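Side-chain contacts in intracellular serine protease (Bacillus licheniformis, PDB 4ZOQ), which acts as a subtilase-family serine protease of lanthipeptide processing, probably cutting peptide bonds as an endopeptidase through a charge-relay triad: residues A258-L263 against Y269-G274; G228-T233 against G238-T243; P9-D14 against E21-A26; T88-M93 against N135-S140; V202-N205 against I211-Y214. All blocks are in the same frame, centred on the assembly; numbering follows the deposited sequence.

In the fold
The five contacts differ in chemistry with their place in the fold. Interaction 4 lies deepest, its centre about 5 Å from that of the chain, where helix 86-97 meets strand 133-136 beside the predicted triad; it buries little surface and sets a methyl against a hydroxyl and an amide. Interaction 5 reaches the same mixed sheet through strand 200-205 and runs on a group of hydroxyls. Interaction 3 is buried too but wholly apolar, while interaction 1 couples a buried carboxylate to leucine packing. Interaction 2 is the most open, with three exposed residues and an arginine at its centre. Interactions 1 and 3 join through Y269 and L13; interactions 1, 2 and 5 share the aromatic cluster of Y273, Y229 and Y214.

Interaction 1 (A258-L263 against Y269-G274); sequences ALDQML and YSLSYG
L259, D260 and L263 of the short helix 258-262 and the turn after it all lean on strand 269-272, which pairs with 246-249 in a two-stranded antiparallel sheet of this subtilase domain. Helix and strand segments run at 115° with their axes 7.8 Å apart; L259, D260 and L263 touch the strand, while A258, Q261 and M262 do not. First comes L259: its CD2 lies 4.2 Å from CD2 of L271, the two side chains crossing at about a right angle, a light contact. D260 carries the polar core. Its CG stands anti to the carbonyl carbon (chi1 -64°), which directs the carboxylate toward the strand, and each oxygen takes a different donor. OD2 receives the hydroxyl OG of S270 at 2.6 Å through its syn lone pair. OD1 receives the backbone N of L271 at 2.8 Å, also on the syn side but out of the carboxylate plane. Two strand donors on two oxygens should fix the rotation of this buried group. A water adds a third link, donating to D260 OD1 at 2.6 Å and to L271 O at 3.0 Å. Beyond the helix end, L263 completes the apolar half together with L245, which touches both L259 and L271. The closest leucine approach across the contact is L263 CD1 to L271 CD2, 3.6 Å.

Interaction 2 (G228-T233 against G238-T243); sequences GYLGET and GMVRVT
R241 sets CG anti to its carbonyl carbon (chi1 -50°) and then runs extended from CG to NE, which carries its guanidinium across to T233, where OG1 sits between backbone N and carbonyl carbon (chi1 56°) and faces it. NH1 donates to T233 OG1 at 3.0 Å; the acceptor lies only 9° out of the guanidinium plane, so the group is met at its edge, although the bond is bent at the hydrogen. D237 is the stronger partner of both: its OD2 forms a salt bridge with R241 NH2 and a hydrogen bond with T233 OG1, which closes a three-residue polar cluster. The backbone supplies the second tie. R241 N donates to L230 O at 2.6 Å, nearly along the C=O axis, and the same oxygen takes a CA-H...O contact from V240 CA at 3.2 Å. At G231 there is no room for a side chain: a CB would fall 2.8 Å from M239 O. L230 CB and V240 CG2 add a light apolar touch at 4.3 Å. The two segments are the legs of an excursion that leaves strand 221-226, turns through helix 234-237 at its tip and returns toward strand 246-249.

Interaction 3 (P9-D14 against E21-A26); sequences PAWGLD and EYLWFA
L23 packs against P9, W11 and L13, and its two methyl branches divide the work. The CH-pi part belongs to CD2. It stands over one face of the W11 six-membered ring, 4.0 Å from the centroid and 28° off the ring normal, with CZ3 its nearest ring atom. With CG anti to the carbonyl carbon (chi1 -60°), W11 brings its six-membered ring over to the leucine. The aliphatic part belongs to CD1, which meets two partners at equal range. CG of the P9 ring is 3.6 Å from L23 CD1, the groups crossing at a slant, while CD2 of L13 comes tip to tip with L23 CD1, likewise at 3.6 Å. With an alanine in place of W11, the indole face would be gone, and L23 CD2 would probably lose the ring it lies over and be freer to shift. The backbone of the 9-14 loop is tied by L13 N to Y269 OH and by G12 N to D60 OD1. L23 itself occupies the N-cap position of helix 24-30. The contact thus joins the start of that helix to the N-terminal loop, with Y33 also packing on P9 and L23, helix 86-97 lying against W11 through N95 and I96, and strand 246-249 touching W11 through T249 and L13 through L247.

Interaction 4 (T88-M93 against N135-S140); sequences TQTAGM and NISTGS
T90 on helix 86-97 points its methyl CG2 across to the end of strand 133-136, where N135 and S137 meet it with their side chains. CG2 is anti to the backbone N while OG1 is anti to the carbonyl carbon (chi1 -56°); from there CG2 meets both N135 and S137, while OG1 lies near S137 CB and bonds outside the contact. The methyl approaches S137 OG to 3.5 Å and rests against the side-chain amide of N135, the two side chains slanting across one another. T90 OG1 lies 3.7 Å from S137 CB. S137, at the centre of an inverse gamma turn just past the strand, presents both its CB and its OG to the threonine. P280 of helix 275-297 also touches T90, N135 and S137. The polar ends of T90 and S137 lead out of the contact: T90 OG1 is hydrogen-bonded to the carboxylate OD2 of D51 and the main-chain O of H86, and S137 OG to the main-chain O of S276, three residues predicted to form the charge relay. Across the contact, then, a methyl packs on a hydroxyl and an amide, while both buried hydroxyls find partners beyond it, consistent with a second-shell role, T90 at D51 and S137 at the backbone of S276.

Interaction 5 (V202-N205 against I211-Y214); sequences VGSN and ISPY
S204, near the end of strand 200-205 in the parallel part of the subtilase sheet, meets S212 and Y214 of the loop that follows that strand; a single beta bridge joins N205 and I211 (CA to CA 4.2 Å). Along the S204 side chain, CB comes first, 3.2 Å from Y214 OH and 3.8 Å from Y214 CE1, so the hydroxyl end of the tyrosine lies close to it. OG leaves CB on the side away from the backbone N (chi1 171°), which carries it into a polar group of three hydroxyls. There S204 OG lies 2.6 Å from Y214 OH, a bond whose proton could also go elsewhere, and is hydrogen-bonded to S212 OG at 2.9 Å, with either as donor. G228 O, after strand 221-226 of the same chain, takes bonds from both Y214 OH and S212 OG, so these buried hydroxyls share an acceptor. A phenylalanine at Y214 would remove OH, and S204 OG and G228 O would each probably lose a partner inside the buried core. The tyrosine ring also meets Y229 and Y273, which ties the loop to the aromatic cluster. On the backbone side, I211 CD1 rests 3.5 Å from S204 O, and the same oxygen accepts the N-H of S212, N to O 2.9 Å, with an angle of 162° at the hydrogen.

Interaction 1 (A258-L263 against Y269-G274)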
# COMPACT_ATOMS: atom_id res chain seq x y z
N ALA B 258 16.38 9.14 -17.75
CA ALA B 258 17.72 9.59 -18.17
C ALA B 258 18.80 9.36 -17.09
O ALA B 258 19.93 9.04 -17.39
CB ALA B 258 17.67 11.05 -18.58
N LEU B 259 18.43 9.54 -15.83
CA LEU B 259 19.34 9.28 -14.72
C LEU B 259 19.72 7.81 -14.68
O LEU B 259 20.90 7.47 -14.48
CB LEU B 259 18.68 9.66 -13.40
CG LEU B 259 19.45 9.37 -12.12
CD1 LEU B 259 20.71 10.22 -12.06
CD2 LEU B 259 18.55 9.62 -10.91
N ASP B 260 18.73 6.95 -14.89
CA ASP B 260 19.01 5.52 -14.92
C ASP B 260 19.98 5.19 -16.06
O ASP B 260 20.98 4.49 -15.85
CB ASP B 260 17.71 4.70 -15.09
CG ASP B 260 16.74 4.84 -13.91
OD1 ASP B 260 17.20 5.00 -12.77
OD2 ASP B 260 15.51 4.78 -14.13
N GLN B 261 19.71 5.73 -17.25
CA GLN B 261 20.51 5.44 -18.44
C GLN B 261 21.93 5.90 -18.21
O GLN B 261 22.88 5.17 -18.49
CB GLN B 261 19.94 6.09 -19.69
CG GLN B 261 18.45 6.12 -19.73
CD GLN B 261 17.89 6.71 -21.01
OE1 GLN B 261 18.00 7.92 -21.28
NE2 GLN B 261 17.23 5.85 -21.79
N MET B 262 22.06 7.12 -17.69
CA MET B 262 23.38 7.64 -17.38
C MET B 262 24.15 6.76 -16.40
O MET B 262 25.37 6.68 -16.48
CB MET B 262 23.26 9.05 -16.79
CG MET B 262 24.60 9.66 -16.47
SD MET B 262 24.47 11.11 -15.40
CE MET B 262 24.68 10.38 -13.78
N LEU B 263 23.44 6.06 -15.52
CA LEU B 263 24.10 5.20 -14.53
C LEU B 263 24.14 3.74 -15.00
O LEU B 263 24.50 2.83 -14.24
CB LEU B 263 23.41 5.31 -13.16
CG LEU B 263 23.53 6.67 -12.45
CD1 LEU B 263 22.67 6.74 -11.17
CD2 LEU B 263 25.00 7.01 -12.14
N TYR B 269 14.56 -1.86 -14.17
CA TYR B 269 14.90 -1.22 -12.91
C TYR B 269 14.91 0.29 -13.06
O TYR B 269 15.14 0.80 -14.17
CB TYR B 269 16.26 -1.70 -12.37
CG TYR B 269 16.34 -3.20 -12.29
CD1 TYR B 269 15.72 -3.90 -11.25
CD2 TYR B 269 17.03 -3.93 -13.25
CE1 TYR B 269 15.76 -5.29 -11.19
CE2 TYR B 269 17.09 -5.32 -13.19
CZ TYR B 269 16.46 -5.99 -12.15
OH TYR B 269 16.53 -7.36 -12.08
N SER B 270 14.65 0.99 -11.96
CA SER B 270 14.70 2.46 -11.94
C SER B 270 15.02 2.99 -10.54
O SER B 270 14.61 2.44 -9.51
CB SER B 270 13.40 3.08 -12.45
OG SER B 270 13.49 4.50 -12.55
N LEU B 271 15.75 4.09 -10.52
CA LEU B 271 16.11 4.75 -9.30
C LEU B 271 14.95 5.67 -8.92
O LEU B 271 14.45 6.45 -9.73
CB LEU B 271 17.40 5.53 -9.53
CG LEU B 271 18.52 5.37 -8.53
CD1 LEU B 271 18.77 3.89 -8.21
CD2 LEU B 271 19.74 5.99 -9.17
N SER B 272 14.53 5.59 -7.67
CA SER B 272 13.36 6.33 -7.24
C SER B 272 13.39 6.58 -5.73
O SER B 272 14.40 6.33 -5.07
CB SER B 272 12.10 5.53 -7.64
OG SER B 272 10.91 6.27 -7.49
N TYR B 273 12.26 7.05 -5.19
CA TYR B 273 12.12 7.34 -3.77
C TYR B 273 10.63 7.48 -3.41
O TYR B 273 9.81 7.69 -4.28
CB TYR B 273 12.91 8.60 -3.39
CG TYR B 273 12.28 9.90 -3.86
CD1 TYR B 273 11.22 10.49 -3.17
CD2 TYR B 273 12.75 10.55 -5.01
CE1 TYR B 273 10.63 11.68 -3.61
CE2 TYR B 273 12.18 11.75 -5.46
CZ TYR B 273 11.12 12.31 -4.75
OH TYR B 273 10.56 13.50 -5.18
N GLY B 274 10.30 7.42 -2.12
CA GLY B 274 8.96 7.73 -1.66
C GLY B 274 8.40 6.81 -0.59
O GLY B 274 8.89 5.65 -0.38
O HOH W 1 16.03 7.27 -12.11

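Interaction 2 (G228-T233 against G238-T243)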
# COMPACT_ATOMS: atom_id res chain seq x y z
N GLY B 228 14.47 6.56 0.87
CA GLY B 228 15.45 7.36 0.16
C GLY B 228 14.98 8.74 -0.25
O GLY B 228 13.86 9.15 0.06
N TYR B 229 15.88 9.49 -0.89
CA TYR B 229 15.48 10.73 -1.53
C TYR B 229 16.55 11.12 -2.54
O TYR B 229 17.52 10.39 -2.76
CB TYR B 229 15.22 11.85 -0.51
CG TYR B 229 14.60 13.10 -1.13
CD1 TYR B 229 13.50 13.01 -2.00
CD2 TYR B 229 15.06 14.37 -0.79
CE1 TYR B 229 12.90 14.17 -2.54
CE2 TYR B 229 14.46 15.51 -1.29
CZ TYR B 229 13.39 15.41 -2.18
OH TYR B 229 12.84 16.57 -2.67
N LEU B 230 16.35 12.26 -3.18
CA LEU B 230 17.26 12.75 -4.19
C LEU B 230 18.58 13.16 -3.53
O LEU B 230 19.65 13.06 -4.15
CB LEU B 230 16.64 13.93 -4.92
CG LEU B 230 15.40 13.65 -5.77
CD1 LEU B 230 14.61 14.92 -6.01
CD2 LEU B 230 15.82 13.01 -7.10
N GLY B 231 18.53 13.54 -2.25
CA GLY B 231 19.73 13.90 -1.51
C GLY B 231 19.34 14.27 -0.11
O GLY B 231 18.18 14.60 0.11
N GLU B 232 20.29 14.30 0.83
CA GLU B 232 19.94 14.64 2.22
C GLU B 232 19.50 16.07 2.35
O GLU B 232 18.65 16.40 3.18
CB GLU B 232 21.13 14.44 3.15
CG GLU B 232 21.40 13.05 3.60
CD GLU B 232 20.48 12.58 4.71
OE1 GLU B 232 19.99 13.41 5.51
OE2 GLU B 232 20.33 11.35 4.81
N THR B 233 20.15 16.93 1.57
CA THR B 233 19.89 18.37 1.56
C THR B 233 19.56 18.94 0.17
O THR B 233 19.61 20.15 -0.04
CB THR B 233 21.11 19.14 2.19
OG1 THR B 233 22.30 18.81 1.47
CG2 THR B 233 21.29 18.74 3.67
N GLY B 238 20.31 21.70 -4.22
CA GLY B 238 20.15 21.31 -5.61
C GLY B 238 20.92 20.09 -6.07
O GLY B 238 20.85 19.71 -7.23
N MET B 239 21.73 19.53 -5.19
CA MET B 239 22.56 18.39 -5.54
C MET B 239 21.93 17.04 -5.26
O MET B 239 21.45 16.78 -4.16
CB MET B 239 23.92 18.50 -4.86
CG MET B 239 24.75 19.63 -5.42
SD MET B 239 26.25 19.88 -4.47
CE MET B 239 25.60 20.88 -3.14
N VAL B 240 21.99 16.17 -6.26
CA VAL B 240 21.36 14.87 -6.15
C VAL B 240 22.45 13.87 -5.81
O VAL B 240 23.48 13.80 -6.50
CB VAL B 240 20.68 14.45 -7.48
CG1 VAL B 240 20.27 12.98 -7.43
CG2 VAL B 240 19.49 15.34 -7.79
N ARG B 241 22.23 13.10 -4.75
CA ARG B 241 23.20 12.06 -4.41
C ARG B 241 22.49 10.78 -4.74
O ARG B 241 21.51 10.41 -4.09
CB ARG B 241 23.62 12.19 -2.94
CG ARG B 241 24.00 13.65 -2.73
CD ARG B 241 23.94 14.21 -1.33
NE ARG B 241 23.91 15.66 -1.47
CZ ARG B 241 23.29 16.49 -0.64
NH1 ARG B 241 22.71 16.03 0.45
NH2 ARG B 241 23.29 17.80 -0.88
N VAL B 242 23.02 10.09 -5.74
CA VAL B 242 22.31 8.98 -6.33
C VAL B 242 22.31 7.79 -5.40
O VAL B 242 21.49 6.88 -5.54
CB VAL B 242 22.94 8.59 -7.67
CG1 VAL B 242 22.69 9.72 -8.69
CG2 VAL B 242 24.42 8.35 -7.49
N THR B 243 23.23 7.84 -4.43
CA THR B 243 23.32 6.82 -3.40
C THR B 243 22.26 6.98 -2.32
O THR B 243 22.10 6.09 -1.49
CB THR B 243 24.73 6.85 -2.70
OG1 THR B 243 24.95 8.15 -2.10
CG2 THR B 243 25.85 6.54 -3.69

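Interaction 3 (P9-D14 against E21-A26)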
# COMPACT_ATOMS: atom_id res chain seq x y z
N PRO B 9 21.06 -9.81 -3.68
CA PRO B 9 19.63 -9.56 -3.85
C PRO B 9 18.98 -10.61 -4.70
O PRO B 9 19.62 -11.15 -5.57
CB PRO B 9 19.60 -8.19 -4.54
CG PRO B 9 20.94 -7.94 -5.00
CD PRO B 9 21.85 -8.63 -4.05
N ALA B 10 17.70 -10.88 -4.43
CA ALA B 10 16.95 -11.86 -5.19
C ALA B 10 16.82 -11.42 -6.65
O ALA B 10 16.76 -12.26 -7.56
CB ALA B 10 15.58 -12.09 -4.55
N TRP B 11 16.83 -10.11 -6.88
CA TRP B 11 16.68 -9.59 -8.23
C TRP B 11 17.86 -10.02 -9.08
O TRP B 11 18.99 -10.09 -8.61
CB TRP B 11 16.59 -8.06 -8.24
CG TRP B 11 15.44 -7.48 -7.48
CD1 TRP B 11 14.41 -8.15 -6.91
CD2 TRP B 11 15.20 -6.09 -7.22
NE1 TRP B 11 13.56 -7.27 -6.29
CE2 TRP B 11 14.02 -6.00 -6.47
CE3 TRP B 11 15.89 -4.91 -7.54
CZ2 TRP B 11 13.51 -4.77 -6.04
CZ3 TRP B 11 15.37 -3.70 -7.12
CH2 TRP B 11 14.19 -3.64 -6.38
N GLY B 12 17.59 -10.28 -10.35
CA GLY B 12 18.62 -10.69 -11.29
C GLY B 12 19.58 -9.56 -11.60
O GLY B 12 20.75 -9.83 -11.88
N LEU B 13 19.07 -8.32 -11.63
CA LEU B 13 19.93 -7.14 -11.83
C LEU B 13 20.72 -7.23 -13.15
O LEU B 13 21.74 -6.55 -13.34
CB LEU B 13 20.90 -6.96 -10.64
CG LEU B 13 20.35 -6.71 -9.22
CD1 LEU B 13 21.47 -6.67 -8.24
CD2 LEU B 13 19.59 -5.39 -9.13
N ASP B 14 20.23 -8.08 -14.06
CA ASP B 14 20.90 -8.38 -15.33
C ASP B 14 22.37 -8.80 -15.15
O ASP B 14 23.19 -8.63 -16.05
CB ASP B 14 20.80 -7.15 -16.25
CG ASP B 14 21.00 -7.50 -17.70
OD1 ASP B 14 20.97 -8.70 -18.05
OD2 ASP B 14 21.17 -6.56 -18.51
N GLU B 21 24.83 -1.43 -5.24
CA GLU B 21 25.00 -0.17 -4.52
C GLU B 21 23.66 0.55 -4.23
O GLU B 21 23.52 1.23 -3.23
CB GLU B 21 25.92 0.77 -5.30
CG GLU B 21 27.36 0.40 -5.17
CD GLU B 21 27.80 0.37 -3.73
OE1 GLU B 21 27.56 1.37 -3.01
OE2 GLU B 21 28.37 -0.67 -3.32
N TYR B 22 22.71 0.41 -5.15
CA TYR B 22 21.42 1.10 -5.07
C TYR B 22 20.39 0.29 -4.29
O TYR B 22 19.26 0.74 -4.06
CB TYR B 22 20.89 1.38 -6.49
CG TYR B 22 21.91 2.07 -7.39
CD1 TYR B 22 22.33 3.37 -7.14
CD2 TYR B 22 22.44 1.41 -8.49
CE1 TYR B 22 23.27 3.99 -7.94
CE2 TYR B 22 23.35 2.02 -9.31
CZ TYR B 22 23.78 3.30 -9.04
OH TYR B 22 24.71 3.89 -9.87
N LEU B 23 20.80 -0.91 -3.88
CA LEU B 23 19.97 -1.79 -3.08
C LEU B 23 20.43 -1.77 -1.62
O LEU B 23 20.17 -2.72 -0.86
CB LEU B 23 20.00 -3.20 -3.65
CG LEU B 23 19.08 -3.48 -4.85
CD1 LEU B 23 19.54 -4.71 -5.64
CD2 LEU B 23 17.65 -3.69 -4.39
N TRP B 24 21.12 -0.69 -1.24
CA TRP B 24 21.59 -0.48 0.13
C TRP B 24 20.46 -0.66 1.12
O TRP B 24 20.67 -1.26 2.19
CB TRP B 24 22.21 0.92 0.32
CG TRP B 24 21.26 2.05 0.01
CD1 TRP B 24 21.11 2.70 -1.19
CD2 TRP B 24 20.32 2.64 0.91
NE1 TRP B 24 20.15 3.68 -1.07
CE2 TRP B 24 19.63 3.65 0.20
CE3 TRP B 24 19.98 2.41 2.25
CZ2 TRP B 24 18.64 4.43 0.78
CZ3 TRP B 24 18.97 3.16 2.83
CH2 TRP B 24 18.31 4.18 2.09
N PHE B 25 19.26 -0.18 0.76
CA PHE B 25 18.08 -0.34 1.63
C PHE B 25 17.74 -1.83 1.83
O PHE B 25 17.34 -2.25 2.91
CB PHE B 25 16.86 0.43 1.08
CG PHE B 25 16.23 -0.21 -0.14
CD1 PHE B 25 16.71 0.07 -1.41
CD2 PHE B 25 15.19 -1.13 0.00
CE1 PHE B 25 16.15 -0.55 -2.52
CE2 PHE B 25 14.63 -1.74 -1.11
CZ PHE B 25 15.12 -1.47 -2.36
N ALA B 26 17.91 -2.64 0.78
CA ALA B 26 17.55 -4.07 0.87
C ALA B 26 18.58 -4.82 1.71
O ALA B 26 18.22 -5.65 2.55
CB ALA B 26 17.42 -4.70 -0.52

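Interaction 4 (T88-M93 against N135-S140)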
# COMPACT_ATOMS: atom_id res chain seq x y z
N THR B 88 4.39 -1.81 -10.01
CA THR B 88 5.59 -2.62 -10.22
C THR B 88 6.73 -2.17 -9.33
O THR B 88 7.50 -2.99 -8.84
CB THR B 88 6.02 -2.59 -11.68
OG1 THR B 88 4.95 -3.12 -12.47
CG2 THR B 88 7.26 -3.45 -11.91
N GLN B 89 6.86 -0.87 -9.12
CA GLN B 89 7.88 -0.41 -8.19
C GLN B 89 7.52 -0.86 -6.76
O GLN B 89 8.37 -1.40 -6.03
CB GLN B 89 8.03 1.11 -8.26
CG GLN B 89 8.44 1.58 -9.65
CD GLN B 89 8.63 3.08 -9.73
OE1 GLN B 89 7.66 3.84 -9.68
NE2 GLN B 89 9.88 3.52 -9.82
N THR B 90 6.26 -0.70 -6.38
CA THR B 90 5.78 -1.13 -5.07
C THR B 90 5.98 -2.65 -4.89
O THR B 90 6.54 -3.10 -3.89
CB THR B 90 4.32 -0.74 -4.87
OG1 THR B 90 4.17 0.67 -5.07
CG2 THR B 90 3.83 -1.11 -3.49
N ALA B 91 5.60 -3.42 -5.90
CA ALA B 91 5.76 -4.87 -5.86
C ALA B 91 7.20 -5.32 -5.57
O ALA B 91 7.44 -6.27 -4.81
CB ALA B 91 5.28 -5.47 -7.18
N GLY B 92 8.17 -4.67 -6.20
CA GLY B 92 9.55 -5.02 -6.00
C GLY B 92 9.99 -4.83 -4.56
O GLY B 92 10.81 -5.60 -4.07
N MET B 93 9.41 -3.87 -3.85
CA MET B 93 9.86 -3.68 -2.49
C MET B 93 9.34 -4.80 -1.59
O MET B 93 10.04 -5.22 -0.66
CB MET B 93 9.43 -2.33 -1.94
CG MET B 93 9.99 -1.16 -2.70
SD MET B 93 11.71 -1.37 -3.15
CE MET B 93 12.29 0.35 -3.04
N ASN B 135 -1.21 -3.97 1.02
CA ASN B 135 -0.39 -2.78 0.89
C ASN B 135 -1.08 -1.75 0.02
O ASN B 135 -1.40 -2.05 -1.14
CB ASN B 135 0.97 -3.14 0.31
CG ASN B 135 1.88 -1.95 0.23
OD1 ASN B 135 2.65 -1.65 1.17
ND2 ASN B 135 1.78 -1.23 -0.86
N ILE B 136 -1.28 -0.54 0.54
CA ILE B 136 -1.87 0.53 -0.26
C ILE B 136 -0.91 1.73 -0.38
O ILE B 136 -0.89 2.61 0.48
CB ILE B 136 -3.24 1.01 0.32
CG1 ILE B 136 -4.19 -0.16 0.57
CG2 ILE B 136 -3.92 2.00 -0.61
CD1 ILE B 136 -5.41 0.21 1.42
N SER B 137 -0.12 1.76 -1.45
CA SER B 137 0.90 2.80 -1.61
C SER B 137 0.34 4.00 -2.38
O SER B 137 0.90 4.43 -3.39
CB SER B 137 2.15 2.26 -2.34
OG SER B 137 3.02 1.58 -1.45
N THR B 138 -0.77 4.52 -1.89
CA THR B 138 -1.42 5.67 -2.49
C THR B 138 -2.40 6.20 -1.46
O THR B 138 -2.68 5.55 -0.45
CB THR B 138 -2.14 5.30 -3.81
OG1 THR B 138 -2.59 6.49 -4.47
CG2 THR B 138 -3.31 4.33 -3.56
N GLY B 139 -2.91 7.40 -1.68
CA GLY B 139 -3.82 8.00 -0.74
C GLY B 139 -4.45 9.24 -1.34
O GLY B 139 -4.06 9.67 -2.43
N SER B 140 -5.42 9.82 -0.64
CA SER B 140 -6.01 11.05 -1.09
C SER B 140 -6.02 12.00 0.10
O SER B 140 -6.10 11.54 1.25
CB SER B 140 -7.42 10.83 -1.63
OG SER B 140 -8.31 10.49 -0.57

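Interaction 5 (V202-N205 against I211-Y214)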
# COMPACT_ATOMS: atom_id res chain seq x y z
N VAL B 202 2.90 4.35 7.14
CA VAL B 202 4.35 4.17 7.03
C VAL B 202 5.05 5.36 6.33
O VAL B 202 4.72 5.70 5.18
CB VAL B 202 4.71 2.85 6.27
CG1 VAL B 202 6.21 2.64 6.18
CG2 VAL B 202 4.02 1.64 6.91
N GLY B 203 6.03 5.95 7.01
CA GLY B 203 6.85 7.03 6.47
C GLY B 203 8.17 6.53 5.91
O GLY B 203 8.47 5.34 5.96
N SER B 204 8.98 7.44 5.39
CA SER B 204 10.18 7.05 4.69
C SER B 204 11.43 7.65 5.33
O SER B 204 11.45 8.85 5.58
CB SER B 204 10.09 7.49 3.22
OG SER B 204 11.35 7.31 2.57
N ASN B 205 12.44 6.84 5.63
CA ASN B 205 13.70 7.39 6.13
C ASN B 205 14.82 7.29 5.06
O ASN B 205 14.69 6.62 4.03
CB ASN B 205 14.14 6.73 7.46
CG ASN B 205 14.48 5.23 7.32
OD1 ASN B 205 13.63 4.37 7.54
ND2 ASN B 205 15.72 4.93 6.94
N ILE B 211 14.84 11.34 8.69
CA ILE B 211 13.58 11.20 7.97
C ILE B 211 13.79 11.77 6.58
O ILE B 211 14.55 12.73 6.41
CB ILE B 211 12.41 11.93 8.69
CG1 ILE B 211 11.05 11.37 8.21
CG2 ILE B 211 12.50 13.47 8.48
CD1 ILE B 211 10.74 9.98 8.77
N SER B 212 13.15 11.17 5.58
CA SER B 212 13.14 11.75 4.24
C SER B 212 12.39 13.06 4.37
O SER B 212 11.38 13.12 5.07
CB SER B 212 12.46 10.83 3.22
OG SER B 212 13.12 9.56 3.10
N PRO B 213 12.89 14.12 3.73
CA PRO B 213 12.28 15.46 3.85
C PRO B 213 10.82 15.51 3.42
O PRO B 213 10.06 16.33 3.94
CB PRO B 213 13.15 16.33 2.92
CG PRO B 213 14.47 15.59 2.80
CD PRO B 213 14.13 14.12 2.93
N TYR B 214 10.43 14.68 2.47
CA TYR B 214 9.07 14.69 1.94
C TYR B 214 8.12 13.91 2.83
O TYR B 214 6.91 13.99 2.70
CB TYR B 214 9.05 14.11 0.53
CG TYR B 214 9.62 12.71 0.49
CD1 TYR B 214 8.85 11.63 0.89
CD2 TYR B 214 10.92 12.46 0.02
CE1 TYR B 214 9.35 10.35 0.88
CE2 TYR B 214 11.43 11.14 -0.02
CZ TYR B 214 10.62 10.09 0.43
OH TYR B 214 11.04 8.78 0.44